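PDB 1W7C: lysyl oxidase, which probably catalyses the oxidative deamination of primary amines, lysyl side chains among them, using a copper ion and a topaquinone cofactor formed from its own chain. Local coordinates for residues F487-L492 and H582-N587; A342-D347 and T354-I359; G544-E549 and A598-F603; L650-L655 and S667-S672. One frame throughout, in Å; residues are numbered along the deposited sequence. Where two conformers were deposited one is given.

Interaction 1 of 4, residues F487-L492 and H582-N587. With CU (copper (II) ion), chain C.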
loop_
_atom_site.group_PDB
_atom_site.type_symbol
_atom_site.label_atom_id
_atom_site.label_comp_id
_atom_site.label_asym_id
_atom_site.label_seq_id
_atom_site.Cartn_x
_atom_site.Cartn_y
_atom_site.Cartn_z
ATOM N N PHE A 487 10.799 -16.905 13.215
ATOM C CA PHE A 487 9.891 -15.787 13.303
ATOM C C PHE A 487 10.519 -14.526 13.895
ATOM O O PHE A 487 11.212 -14.597 14.919
ATOM C CB PHE A 487 8.813 -16.333 14.224
ATOM C CG PHE A 487 7.632 -15.446 14.504
ATOM C CD1 PHE A 487 6.913 -15.633 15.695
ATOM C CD2 PHE A 487 7.129 -14.569 13.585
ATOM C CE1 PHE A 487 5.783 -14.892 15.965
ATOM C CE2 PHE A 487 5.981 -13.820 13.874
ATOM C CZ PHE A 487 5.334 -13.977 15.051
ATOM N N HIS A 488 10.322 -13.378 13.250
ATOM C CA HIS A 488 10.922 -12.150 13.750
ATOM C C HIS A 488 10.091 -10.949 13.376
ATOM O O HIS A 488 9.299 -10.981 12.431
ATOM C CB HIS A 488 12.361 -11.991 13.265
ATOM C CG HIS A 488 12.482 -12.005 11.770
ATOM N ND1 HIS A 488 12.407 -13.172 11.033
ATOM C CD2 HIS A 488 12.631 -10.999 10.858
ATOM C CE1 HIS A 488 12.506 -12.883 9.742
ATOM N NE2 HIS A 488 12.652 -11.574 9.606
ATOM N N ASP A 489 10.257 -9.882 14.160
ATOM C CA ASP A 489 9.719 -8.583 13.847
ATOM C C ASP A 489 10.811 -7.671 13.325
ATOM O O ASP A 489 11.898 -7.603 13.897
ATOM C CB ASP A 489 9.137 -7.909 15.096
ATOM C CG ASP A 489 7.763 -8.403 15.465
ATOM O OD1 ASP A 489 7.068 -8.997 14.599
ATOM O OD2 ASP A 489 7.335 -8.233 16.615
ATOM N N HIS A 490 10.512 -6.987 12.235
ATOM C CA HIS A 490 11.245 -5.806 11.786
ATOM C C HIS A 490 10.436 -4.598 12.260
ATOM O O HIS A 490 9.233 -4.550 12.001
ATOM C CB HIS A 490 11.309 -5.735 10.275
ATOM C CG HIS A 490 12.038 -6.869 9.634
ATOM N ND1 HIS A 490 13.396 -6.851 9.409
ATOM C CD2 HIS A 490 11.571 -8.012 9.064
ATOM C CE1 HIS A 490 13.742 -7.951 8.763
ATOM N NE2 HIS A 490 12.651 -8.679 8.553
ATOM N N VAL A 491 11.068 -3.622 12.909
ATOM C CA VAL A 491 10.395 -2.373 13.250
ATOM C C VAL A 491 11.357 -1.222 13.002
ATOM O O VAL A 491 12.551 -1.323 13.331
ATOM C CB VAL A 491 9.817 -2.316 14.685
ATOM C CG1 VAL A 491 8.738 -1.232 14.771
ATOM C CG2 VAL A 491 9.264 -3.655 15.127
ATOM N N LEU A 492 10.872 -0.159 12.392
ATOM C CA LEU A 492 11.675 1.006 11.964
ATOM C C LEU A 492 11.007 2.239 12.575
ATOM O O LEU A 492 9.790 2.366 12.486
ATOM C CB LEU A 492 11.696 1.179 10.428
ATOM C CG LEU A 492 12.422 0.154 9.612
ATOM C CD1 LEU A 492 11.552 -1.055 9.371
ATOM C CD2 LEU A 492 12.881 0.756 8.277
ATOM N N HIS A 582 3.697 -2.855 15.259
ATOM C CA HIS A 582 4.728 -2.688 16.261
ATOM C C HIS A 582 5.132 -4.051 16.843
ATOM O O HIS A 582 4.592 -5.087 16.449
ATOM C CB HIS A 582 4.257 -1.716 17.361
ATOM C CG HIS A 582 3.013 -2.141 18.067
ATOM N ND1 HIS A 582 2.948 -3.221 18.918
ATOM C CD2 HIS A 582 1.752 -1.661 17.982
ATOM C CE1 HIS A 582 1.700 -3.366 19.352
ATOM N NE2 HIS A 582 0.956 -2.440 18.786
ATOM N N ARG A 583 6.075 -4.054 17.772
ATOM C CA ARG A 583 6.540 -5.284 18.359
ATOM C C ARG A 583 5.422 -6.097 18.947
ATOM O O ARG A 583 4.533 -5.570 19.620
ATOM C CB ARG A 583 7.544 -5.020 19.484
ATOM C CG ARG A 583 8.914 -4.543 19.076
ATOM C CD ARG A 583 9.764 -4.152 20.299
ATOM N NE ARG A 583 10.095 -5.303 21.098
ATOM C CZ ARG A 583 10.312 -5.296 22.407
ATOM N NH1 ARG A 583 10.172 -4.191 23.118
ATOM N NH2 ARG A 583 10.665 -6.411 23.010
ATOM N N ILE A 584 5.505 -7.392 18.758
ATOM C CA ILE A 584 4.679 -8.383 19.476
ATOM C C ILE A 584 5.174 -8.581 20.896
ATOM O O ILE A 584 4.397 -8.513 21.845
ATOM C CB ILE A 584 4.643 -9.704 18.704
ATOM C CG1 ILE A 584 4.002 -9.490 17.340
ATOM C CG2 ILE A 584 3.890 -10.769 19.526
ATOM C CD1 ILE A 584 4.170 -10.643 16.360
ATOM N N VAL A 585 6.459 -8.852 21.051
ATOM C CA VAL A 585 7.052 -9.074 22.387
ATOM C C VAL A 585 6.991 -7.774 23.216
ATOM O O VAL A 585 7.179 -6.681 22.646
ATOM C CB VAL A 585 8.504 -9.559 22.210
ATOM C CG1 VAL A 585 9.243 -9.615 23.559
ATOM C CG2 VAL A 585 8.524 -10.898 21.477
ATOM N N LYS A 586 6.755 -7.917 24.514
ATOM C CA LYS A 586 6.631 -6.788 25.428
ATOM C C LYS A 586 7.881 -6.572 26.276
ATOM O O LYS A 586 8.280 -5.431 26.519
ATOM C CB LYS A 586 5.403 -6.978 26.342
ATOM C CG LYS A 586 4.076 -7.270 25.523
ATOM C CD LYS A 586 3.838 -6.280 24.399
ATOM C CE LYS A 586 2.594 -6.593 23.543
ATOM N NZ LYS A 586 2.705 -5.993 22.145
ATOM N N ASN A 587 8.453 -7.652 26.790
ATOM C CA ASN A 587 9.496 -7.573 27.792
ATOM C C ASN A 587 10.655 -8.487 27.421
ATOM O O ASN A 587 10.734 -9.604 27.923
ATOM C CB ASN A 587 8.931 -8.026 29.176
ATOM C CG ASN A 587 7.606 -7.359 29.554
ATOM O OD1 ASN A 587 6.619 -8.027 29.958
ATOM N ND2 ASN A 587 7.594 -6.056 29.515
HETATM CU CU CU C . 12.501 -10.566 7.854
HETATM O O HOH W 1 8.673 -8.876 18.833
HETATM O O HOH W 2 14.498 -11.085 7.072
#

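Interaction 2 of 4, residues A342-D347 and T354-I359. With IMD (imidazole), chain P.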
loop_
_atom_site.group_PDB
_atom_site.type_symbol
_atom_site.label_atom_id
_atom_site.label_comp_id
_atom_site.label_asym_id
_atom_site.label_seq_id
_atom_site.Cartn_x
_atom_site.Cartn_y
_atom_site.Cartn_z
ATOM N N ALA A 342 15.554 -5.884 14.499
ATOM C CA ALA A 342 15.124 -7.191 14.055
ATOM C C ALA A 342 15.173 -8.105 15.256
ATOM O O ALA A 342 16.271 -8.414 15.760
ATOM C CB ALA A 342 16.004 -7.718 12.937
ATOM N N GLU A 343 13.997 -8.475 15.770
ATOM C CA GLU A 343 13.869 -9.157 17.026
ATOM C C GLU A 343 13.268 -10.548 16.793
ATOM O O GLU A 343 12.122 -10.657 16.339
ATOM C CB GLU A 343 12.957 -8.355 17.957
ATOM C CG GLU A 343 12.783 -8.978 19.338
ATOM C CD GLU A 343 11.744 -8.300 20.194
ATOM O OE1 GLU A 343 11.729 -8.608 21.402
ATOM O OE2 GLU A 343 10.901 -7.552 19.648
ATOM N N TYR A 344 14.032 -11.580 17.107
ATOM C CA TYR A 344 13.678 -12.973 16.789
ATOM C C TYR A 344 13.062 -13.683 17.963
ATOM O O TYR A 344 13.431 -13.405 19.117
ATOM C CB TYR A 344 14.926 -13.743 16.285
ATOM C CG TYR A 344 15.378 -13.273 14.928
ATOM C CD1 TYR A 344 15.979 -12.034 14.762
ATOM C CD2 TYR A 344 15.173 -14.044 13.768
ATOM C CE1 TYR A 344 16.342 -11.573 13.529
ATOM C CE2 TYR A 344 15.526 -13.565 12.531
ATOM C CZ TYR A 344 16.103 -12.334 12.425
ATOM O OH TYR A 344 16.445 -11.885 11.180
ATOM N N GLY A 345 12.121 -14.584 17.665
ATOM C CA GLY A 345 11.597 -15.521 18.645
ATOM C C GLY A 345 11.980 -16.929 18.249
ATOM O O GLY A 345 11.870 -17.280 17.084
ATOM N N SER A 346 12.390 -17.760 19.211
ATOM C CA SER A 346 12.910 -19.077 18.844
ATOM C C SER A 346 12.941 -20.011 20.016
ATOM O O SER A 346 12.838 -19.585 21.146
ATOM C CB SER A 346 14.346 -18.900 18.358
ATOM O OG SER A 346 14.966 -20.105 17.950
ATOM N N ASP A 347 13.032 -21.293 19.702
ATOM C CA ASP A 347 13.316 -22.301 20.690
ATOM C C ASP A 347 14.784 -22.373 21.047
ATOM O O ASP A 347 15.118 -23.002 22.057
ATOM C CB ASP A 347 12.854 -23.698 20.220
ATOM C CG ASP A 347 13.493 -24.137 18.886
ATOM O OD1 ASP A 347 13.699 -23.277 17.983
ATOM O OD2 ASP A 347 13.754 -25.337 18.641
ATOM N N THR A 354 18.599 -12.903 19.685
ATOM C CA THR A 354 18.902 -11.950 18.634
ATOM C C THR A 354 17.900 -10.813 18.659
ATOM O O THR A 354 16.703 -11.016 18.430
ATOM C CB THR A 354 18.863 -12.668 17.273
ATOM O OG1 THR A 354 19.903 -13.660 17.210
ATOM C CG2 THR A 354 19.156 -11.687 16.149
ATOM N N PHE A 355 18.405 -9.603 18.905
ATOM C CA PHE A 355 17.605 -8.375 18.883
ATOM C C PHE A 355 18.518 -7.298 18.344
ATOM O O PHE A 355 19.088 -6.500 19.089
ATOM C CB PHE A 355 17.145 -8.074 20.319
ATOM C CG PHE A 355 16.012 -7.061 20.450
ATOM C CD1 PHE A 355 15.176 -7.094 21.564
ATOM C CD2 PHE A 355 15.830 -6.034 19.523
ATOM C CE1 PHE A 355 14.161 -6.169 21.741
ATOM C CE2 PHE A 355 14.807 -5.117 19.709
ATOM C CZ PHE A 355 14.004 -5.172 20.796
ATOM N N TYR A 356 18.712 -7.316 17.033
ATOM C CA TYR A 356 19.621 -6.377 16.394
ATOM C C TYR A 356 19.140 -4.941 16.486
ATOM O O TYR A 356 17.950 -4.657 16.258
ATOM C CB TYR A 356 19.847 -6.697 14.896
ATOM C CG TYR A 356 20.485 -8.032 14.618
ATOM C CD1 TYR A 356 19.864 -8.964 13.799
ATOM C CD2 TYR A 356 21.685 -8.377 15.209
ATOM C CE1 TYR A 356 20.414 -10.201 13.574
ATOM C CE2 TYR A 356 22.273 -9.611 14.958
ATOM C CZ TYR A 356 21.626 -10.530 14.171
ATOM O OH TYR A 356 22.197 -11.776 14.016
ATOM N N SER A 357 20.105 -4.048 16.713
ATOM C CA SER A 357 19.996 -2.626 16.428
ATOM C C SER A 357 20.821 -2.333 15.197
ATOM O O SER A 357 22.046 -2.363 15.227
ATOM C CB SER A 357 20.581 -1.837 17.585
ATOM O OG SER A 357 20.896 -0.489 17.195
ATOM N N ASP A 358 20.179 -2.052 14.071
ATOM C CA ASP A 358 20.921 -1.896 12.841
ATOM C C ASP A 358 21.733 -0.609 12.794
ATOM O O ASP A 358 22.766 -0.569 12.124
ATOM C CB ASP A 358 20.005 -2.061 11.637
ATOM C CG ASP A 358 19.764 -3.499 11.291
ATOM O OD1 ASP A 358 20.524 -4.383 11.748
ATOM O OD2 ASP A 358 18.816 -3.838 10.596
ATOM N N ILE A 359 21.355 0.400 13.587
ATOM C CA ILE A 359 22.214 1.591 13.618
ATOM C C ILE A 359 23.510 1.356 14.411
ATOM O O ILE A 359 24.468 2.064 14.197
ATOM C CB ILE A 359 21.477 2.874 14.129
ATOM C CG1 ILE A 359 21.194 2.858 15.636
ATOM C CG2 ILE A 359 20.261 3.156 13.263
ATOM C CD1 ILE A 359 20.660 4.188 16.133
HETATM N N1 IMD P . 22.093 -8.853 10.116
HETATM C C2 IMD P . 21.329 -7.727 10.120
HETATM N N3 IMD P . 21.777 -6.961 11.157
HETATM C C4 IMD P . 22.799 -7.589 11.769
HETATM C C5 IMD P . 22.994 -8.791 11.121
#

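Interaction 3 of 4, residues G544-E549 and A598-F603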
loop_
_atom_site.group_PDB
_atom_site.type_symbol
_atom_site.label_atom_id
_atom_site.label_comp_id
_atom_site.label_asym_id
_atom_site.label_seq_id
_atom_site.Cartn_x
_atom_site.Cartn_y
_atom_site.Cartn_z
ATOM N N GLY A 544 1.541 5.868 23.741
ATOM C CA GLY A 544 1.573 6.112 22.315
ATOM C C GLY A 544 0.195 6.016 21.699
ATOM O O GLY A 544 -0.820 5.978 22.399
ATOM N N ILE A 545 0.178 5.981 20.388
ATOM C CA ILE A 545 -1.016 5.921 19.602
ATOM C C ILE A 545 -0.926 4.684 18.731
ATOM O O ILE A 545 0.063 4.488 18.036
ATOM C CB ILE A 545 -1.164 7.168 18.717
ATOM C CG1 ILE A 545 -1.398 8.398 19.582
ATOM C CG2 ILE A 545 -2.295 6.995 17.678
ATOM C CD1 ILE A 545 -1.105 9.688 18.914
ATOM N N ASN A 546 -1.977 3.862 18.738
ATOM C CA ASN A 546 -2.092 2.765 17.802
ATOM C C ASN A 546 -3.193 3.088 16.803
ATOM O O ASN A 546 -4.198 3.697 17.171
ATOM C CB ASN A 546 -2.364 1.464 18.541
ATOM C CG ASN A 546 -1.131 0.986 19.333
ATOM O OD1 ASN A 546 0.012 1.169 18.876
ATOM N ND2 ASN A 546 -1.357 0.343 20.440
ATOM N N TRP A 547 -2.967 2.728 15.550
ATOM C CA TRP A 547 -3.961 3.009 14.521
ATOM C C TRP A 547 -5.331 2.384 14.911
ATOM O O TRP A 547 -5.394 1.298 15.486
ATOM C CB TRP A 547 -3.474 2.499 13.160
ATOM C CG TRP A 547 -2.183 3.135 12.735
ATOM C CD1 TRP A 547 -1.005 2.494 12.432
ATOM C CD2 TRP A 547 -1.939 4.536 12.491
ATOM N NE1 TRP A 547 -0.049 3.412 12.106
ATOM C CE2 TRP A 547 -0.588 4.669 12.151
ATOM C CE3 TRP A 547 -2.720 5.693 12.574
ATOM C CZ2 TRP A 547 -0.018 5.896 11.773
ATOM C CZ3 TRP A 547 -2.147 6.919 12.246
ATOM C CH2 TRP A 547 -0.813 7.010 11.891
ATOM N N PRO A 548 -6.431 3.082 14.625
ATOM C CA PRO A 548 -7.736 2.713 15.173
ATOM C C PRO A 548 -8.326 1.467 14.498
ATOM O O PRO A 548 -8.087 1.195 13.295
ATOM C CB PRO A 548 -8.604 3.933 14.855
ATOM C CG PRO A 548 -7.922 4.535 13.626
ATOM C CD PRO A 548 -6.486 4.375 13.937
ATOM N N GLU A 549 -9.096 0.730 15.281
ATOM C CA GLU A 549 -9.807 -0.432 14.775
ATOM C C GLU A 549 -10.647 -0.006 13.573
ATOM O O GLU A 549 -11.318 1.015 13.597
ATOM C CB GLU A 549 -10.687 -0.998 15.875
ATOM C CG GLU A 549 -11.402 -2.280 15.491
ATOM C CD GLU A 549 -11.889 -3.055 16.706
ATOM O OE1 GLU A 549 -12.057 -2.448 17.794
ATOM O OE2 GLU A 549 -12.138 -4.278 16.585
ATOM N N ALA A 598 9.397 1.099 20.152
ATOM C CA ALA A 598 8.923 0.110 19.169
ATOM C C ALA A 598 7.642 -0.628 19.576
ATOM O O ALA A 598 7.225 -1.542 18.908
ATOM C CB ALA A 598 10.026 -0.861 18.841
ATOM N N ARG A 599 6.986 -0.142 20.625
ATOM C CA ARG A 599 5.889 -0.825 21.284
ATOM C C ARG A 599 4.483 -0.332 20.923
ATOM O O ARG A 599 3.516 -0.988 21.312
ATOM C CB ARG A 599 6.051 -0.720 22.800
ATOM C CG ARG A 599 6.120 0.712 23.345
ATOM C CD ARG A 599 6.457 0.755 24.809
ATOM N NE ARG A 599 6.745 2.127 25.270
ATOM C CZ ARG A 599 5.826 2.978 25.663
ATOM N NH1 ARG A 599 4.551 2.644 25.731
ATOM N NH2 ARG A 599 6.200 4.173 26.062
ATOM N N SER A 600 4.408 0.776 20.172
ATOM C CA SER A 600 3.147 1.330 19.690
ATOM C C SER A 600 3.374 1.764 18.265
ATOM O O SER A 600 4.501 1.807 17.802
ATOM C CB SER A 600 2.716 2.526 20.544
ATOM O OG SER A 600 2.595 2.081 21.892
ATOM N N ASN A 601 2.309 2.115 17.552
ATOM C CA ASN A 601 2.483 2.567 16.169
ATOM C C ASN A 601 3.176 3.929 16.012
ATOM O O ASN A 601 3.922 4.144 15.069
ATOM C CB ASN A 601 1.149 2.600 15.420
ATOM C CG ASN A 601 0.516 1.250 15.234
ATOM O OD1 ASN A 601 -0.675 1.081 15.561
ATOM N ND2 ASN A 601 1.244 0.311 14.686
ATOM N N LEU A 602 2.869 4.852 16.935
ATOM C CA LEU A 602 3.427 6.188 16.863
ATOM C C LEU A 602 3.357 6.880 18.225
ATOM O O LEU A 602 2.554 6.532 19.104
ATOM C CB LEU A 602 2.850 7.021 15.759
ATOM C CG LEU A 602 1.724 7.995 15.658
ATOM C CD1 LEU A 602 1.720 9.116 16.608
ATOM C CD2 LEU A 602 1.815 8.606 14.249
ATOM N N PHE A 603 4.258 7.845 18.392
ATOM C CA PHE A 603 4.295 8.671 19.580
ATOM C C PHE A 603 4.378 10.125 19.169
ATOM O O PHE A 603 5.008 10.472 18.175
ATOM C CB PHE A 603 5.538 8.361 20.418
ATOM C CG PHE A 603 5.508 7.005 21.085
ATOM C CD1 PHE A 603 5.983 5.878 20.415
ATOM C CD2 PHE A 603 4.988 6.850 22.331
ATOM C CE1 PHE A 603 5.913 4.633 21.028
ATOM C CE2 PHE A 603 4.942 5.620 22.947
ATOM C CZ PHE A 603 5.377 4.494 22.286
HETATM O O HOH W 3 0.806 -0.782 22.076
HETATM O O HOH W 4 -3.081 -0.464 15.099
#

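Interaction 4 of 4, residues L650-L655 and S667-S672. With CU (copper (II) ion), chain C.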
loop_
_atom_site.group_PDB
_atom_site.type_symbol
_atom_site.label_atom_id
_atom_site.label_comp_id
_atom_site.label_asym_id
_atom_site.label_seq_id
_atom_site.Cartn_x
_atom_site.Cartn_y
_atom_site.Cartn_z
ATOM N N LEU A 650 7.130 1.853 11.252
ATOM C CA LEU A 650 6.766 0.883 10.212
ATOM C C LEU A 650 7.304 -0.453 10.629
ATOM O O LEU A 650 8.362 -0.549 11.237
ATOM C CB LEU A 650 7.382 1.311 8.880
ATOM C CG LEU A 650 6.811 2.569 8.233
ATOM C CD1 LEU A 650 7.458 2.838 6.919
ATOM C CD2 LEU A 650 5.309 2.468 8.082
ATOM N N GLY A 651 6.640 -1.518 10.238
ATOM C CA GLY A 651 7.091 -2.819 10.668
ATOM C C GLY A 651 6.546 -3.956 9.861
ATOM O O GLY A 651 5.655 -3.768 9.032
ATOM N N LEU A 652 7.073 -5.141 10.134
ATOM C CA LEU A 652 6.659 -6.393 9.508
ATOM C C LEU A 652 6.808 -7.508 10.527
ATOM O O LEU A 652 7.875 -7.645 11.141
ATOM C CB LEU A 652 7.575 -6.726 8.325
ATOM C CG LEU A 652 7.751 -5.662 7.228
ATOM C CD1 LEU A 652 8.963 -5.936 6.330
ATOM C CD2 LEU A 652 6.518 -5.516 6.317
ATOM N N HIS A 653 5.780 -8.319 10.676
ATOM C CA HIS A 653 5.900 -9.596 11.363
ATOM C C HIS A 653 6.246 -10.647 10.317
ATOM O O HIS A 653 5.392 -11.049 9.516
ATOM C CB HIS A 653 4.587 -9.993 12.019
ATOM C CG HIS A 653 3.987 -8.949 12.906
ATOM N ND1 HIS A 653 4.702 -8.300 13.890
ATOM C CD2 HIS A 653 2.746 -8.419 12.924
ATOM C CE1 HIS A 653 3.900 -7.443 14.499
ATOM N NE2 HIS A 653 2.714 -7.476 13.912
ATOM N N HIS A 654 7.487 -11.086 10.296
ATOM C CA HIS A 654 8.006 -11.927 9.217
ATOM C C HIS A 654 8.092 -13.365 9.704
ATOM O O HIS A 654 8.849 -13.688 10.601
ATOM C CB HIS A 654 9.358 -11.419 8.773
ATOM C CG HIS A 654 9.821 -11.964 7.473
ATOM N ND1 HIS A 654 11.056 -11.650 6.949
ATOM C CD2 HIS A 654 9.189 -12.692 6.516
ATOM C CE1 HIS A 654 11.196 -12.223 5.761
ATOM N NE2 HIS A 654 10.076 -12.867 5.478
ATOM N N LEU A 655 7.301 -14.219 9.054
ATOM C CA LEU A 655 7.258 -15.663 9.279
ATOM C C LEU A 655 7.652 -16.288 7.928
ATOM O O LEU A 655 6.788 -16.565 7.061
ATOM C CB LEU A 655 5.851 -16.098 9.684
ATOM C CG LEU A 655 5.757 -17.591 10.020
ATOM C CD1 LEU A 655 6.505 -17.923 11.312
ATOM C CD2 LEU A 655 4.309 -18.080 10.112
ATOM N N SER A 667 8.449 -7.197 -2.948
ATOM C CA SER A 667 7.054 -6.868 -3.293
ATOM C C SER A 667 6.089 -7.084 -2.128
ATOM O O SER A 667 5.143 -6.286 -1.912
ATOM C CB SER A 667 6.640 -7.737 -4.450
ATOM O OG SER A 667 6.918 -9.073 -4.110
ATOM N N THR A 668 6.290 -8.139 -1.340
ATOM C CA THR A 668 5.414 -8.470 -0.235
ATOM C C THR A 668 5.980 -8.190 1.145
ATOM O O THR A 668 5.342 -8.535 2.139
ATOM C CB THR A 668 5.016 -9.951 -0.346
ATOM O OG1 THR A 668 6.170 -10.777 -0.566
ATOM C CG2 THR A 668 4.110 -10.200 -1.551
ATOM N N ALA A 669 7.160 -7.592 1.212
ATOM C CA ALA A 669 7.788 -7.169 2.468
ATOM C C ALA A 669 7.895 -5.647 2.466
ATOM O O ALA A 669 8.970 -5.109 2.337
ATOM C CB ALA A 669 9.179 -7.817 2.615
ATOM N N HIS A 670 6.749 -4.993 2.587
ATOM C CA HIS A 670 6.582 -3.556 2.322
ATOM C C HIS A 670 5.847 -2.889 3.460
ATOM O O HIS A 670 4.905 -3.451 4.020
ATOM C CB HIS A 670 5.691 -3.422 1.120
ATOM C CG HIS A 670 5.426 -2.012 0.667
ATOM N ND1 HIS A 670 4.168 -1.599 0.295
ATOM C CD2 HIS A 670 6.234 -0.930 0.511
ATOM C CE1 HIS A 670 4.204 -0.330 -0.066
ATOM N NE2 HIS A 670 5.445 0.100 0.046
ATOM N N ALA A 671 6.288 -1.690 3.791
ATOM C CA ALA A 671 5.613 -0.870 4.789
ATOM C C ALA A 671 5.712 0.592 4.357
ATOM O O ALA A 671 6.701 1.000 3.744
ATOM C CB ALA A 671 6.237 -1.073 6.140
ATOM N N SER A 672 4.664 1.380 4.649
ATOM C CA SER A 672 4.690 2.778 4.165
ATOM C C SER A 672 3.745 3.618 5.023
ATOM O O SER A 672 2.802 3.114 5.653
ATOM C CB SER A 672 4.264 2.898 2.703
ATOM O OG SER A 672 2.879 2.559 2.543
HETATM CU CU CU C . 12.501 -10.566 7.854
HETATM O O HOH W 2 14.498 -11.085 7.072
#

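Interaction 1 of 4, residues F487-L492 and H582-N587
This contact backs the copper site: D489, set between H488 and H490 of a His-X-His strand, meets I584 of the loop 582-587. The copper is bound by H488 NE2 and H490 NE2, each at 2.0 Å from the metal. D489 turns to the other face of the strand. Its CG lies anti to the carbonyl carbon and beside the backbone N (chi1 -80°), which carries the carboxylate over to the loop. There OD2 of D489 accepts I584 N at 2.9 Å, almost straight at 172°. A water donates to D489 OD2 at 2.7 Å and accepts from V585 N, so one oxygen holds two successive residues of the loop. D489 OD1 is hydrogen-bonded to H653. With an alanine here, I584 N would probably lose its acceptor, the water one anchor and H653 its carboxylate partner. Apolar contacts flank the acid. CZ of F487 touches I584 CD1 at 3.8 Å, the two side chains crossing at about a right angle. V491 CG2 rests on R583 CG at 4.1 Å, while the guanidinium of R583 runs on to a salt bridge with E343. N550 and N528 of the second subunit hydrogen-bond to the loop backbone, and Q552 of that subunit packs on I584. Strand 488-498 lies between strands 329-344 and 642-654.

Interaction 2 of 4, residues A342-D347 and T354-I359
A342 and Y356 form a hydrogen-bonded pair in an antiparallel beta hairpin, strands 329-344 and 355-357. Its tight part is the ladder itself. A342 N donates to Y356 O at 3.2 Å, and Y356 N returns a bond to A342 O at 3.0 Å. One step on, E343 and F355 make the non-hydrogen-bonded pair, and then Y344 N donates to T354 O at 3.0 Å. E343 lies over one face of the F355 ring. Its CG stands anti to the backbone N (chi1 -178°) and the chain is extended beyond it. This lays CG 3.9 Å from the centroid of the F355 ring, a CH-pi contact, and brings the carboxylate into a stack with its plane 22° from that of the ring. The acid is held there by its salt bridge to R583. At the end of the ladder, CD1 of Y344 touches CG2 of T354 at 3.5 Å, the two side chains side by side. H488 stacks on the Y344 ring from beyond the hairpin.

Across the hairpin Y356, partly exposed, is met more loosely. A342 CB is 4.1 Å from Y356 CD1, and Y344 CE1 is 4.3 Å from Y356 CE1. Within its own segment T354 CG2 packs closely over one face of Y356, near the rim. A bound imidazole, probably from the crystallisation liquor, covers the opposite face. It also reaches D358, the predicted proton acceptor of the active site: imidazole N3 donates to D358 OD1 at 2.9 Å, nearly straight at 173°.

Interaction 3 of 4, residues G544-E549 and A598-F603
N601 OD1 takes the N-H of W547 at 2.8 Å and is also met by a water that lies close to W547 O. The exchange is mutual between neighbours: N601 N donates to N546 OD1 at 2.8 Å, so two asparagine side chains each hold the opposite backbone. Next to them is a single antiparallel bridge. I545 N donates to L602 O at 2.8 Å and L602 N to I545 O at 3.0 Å. N601 and L602 both face I545, a classic beta bulge. The CB of N601 lies over the five-membered ring of W547, 4.0 Å from its centroid, with the amide 23° from the ring plane. At the far end of the indole, W547 CH2 touches L602 CD2 at 3.9 Å. An alanine in place of W547 would probably open a gap over N601 and beside L602. G544, at positive phi (67°), lies against the F603 ring, where a CB would collide with F603 and S600. A water joins N546 ND2 to R599 O. Beyond the bulge, on the N546-W547 side, asparagine side chains thus take the place of backbone pairing and tie an irregular loop to the start of strand 602-606.

Interaction 4 of 4, residues L650-L655 and S667-S672
L650 overlaps A671: CB of the leucine meets CB of the alanine at 3.8 Å, and its two methyls spread along the chain beyond. L650 CD1 lies 3.7 Å from A671 O, while CD2 reaches S672 O at 3.5 Å. CG of L650 stands anti to the carbonyl carbon, beside the backbone N (chi1 -69°). The leucine fork thus comes down on the backbone of 671-672. L652 follows two residues later on the same face. In the conformer described here its CD1 is 4.2 Å from A669 CB, and its CD2 lies 3.5 Å from H670 O. A second conformer was deposited for L652, so these last contacts are less certain. G651 O, between the two leucines, lies 4.0 Å from A671 CB.

The contact is apolar. The two short strand segments run nearly antiparallel at 153°, their axes 6.5 Å apart, and they are not hydrogen-bonded to each other. The small alanines opposite the leucines are consistent with so close an approach. Strand 642-654 ends in the copper site. CG of H654 is anti to the backbone N (chi1 -165°), and its ND1 binds the copper at 2.0 Å. H488, H490 and a water are the metal's other ligands here, and D660 holds H654 NE2. Strand 642-654 pairs with 488-498, 504-518 and 602-606, whereas 670-678 pairs with 452-458 and 569-576. L650 and L652 thus join two strands not paired with each other, within the beta-sandwich domain known for copper amine oxidases.

In the fold
All four contacts lie within the copper amine oxidase enzyme domain. Along the chain interaction 2 comes first. Interactions 1 and 3 then interlock, their segments alternating, and interaction 4 closes the series. Strands 329-344, 488-498, 642-654 and 602-606 form a run of neighbours carrying the contacts. The centres of interactions 1 and 2 are about 9 Å apart, joined by the R583-E343 salt bridge. Interactions 1 and 4, about 12 Å apart between centres, share the copper; on the strand's other face D489 is hydrogen-bonded to H653. Interaction 3, about 21 Å from interaction 2 between centres, touches interaction 1 through H582 and R583. The three copper histidines thus come from two neighbouring strands, 488-498 and 642-654.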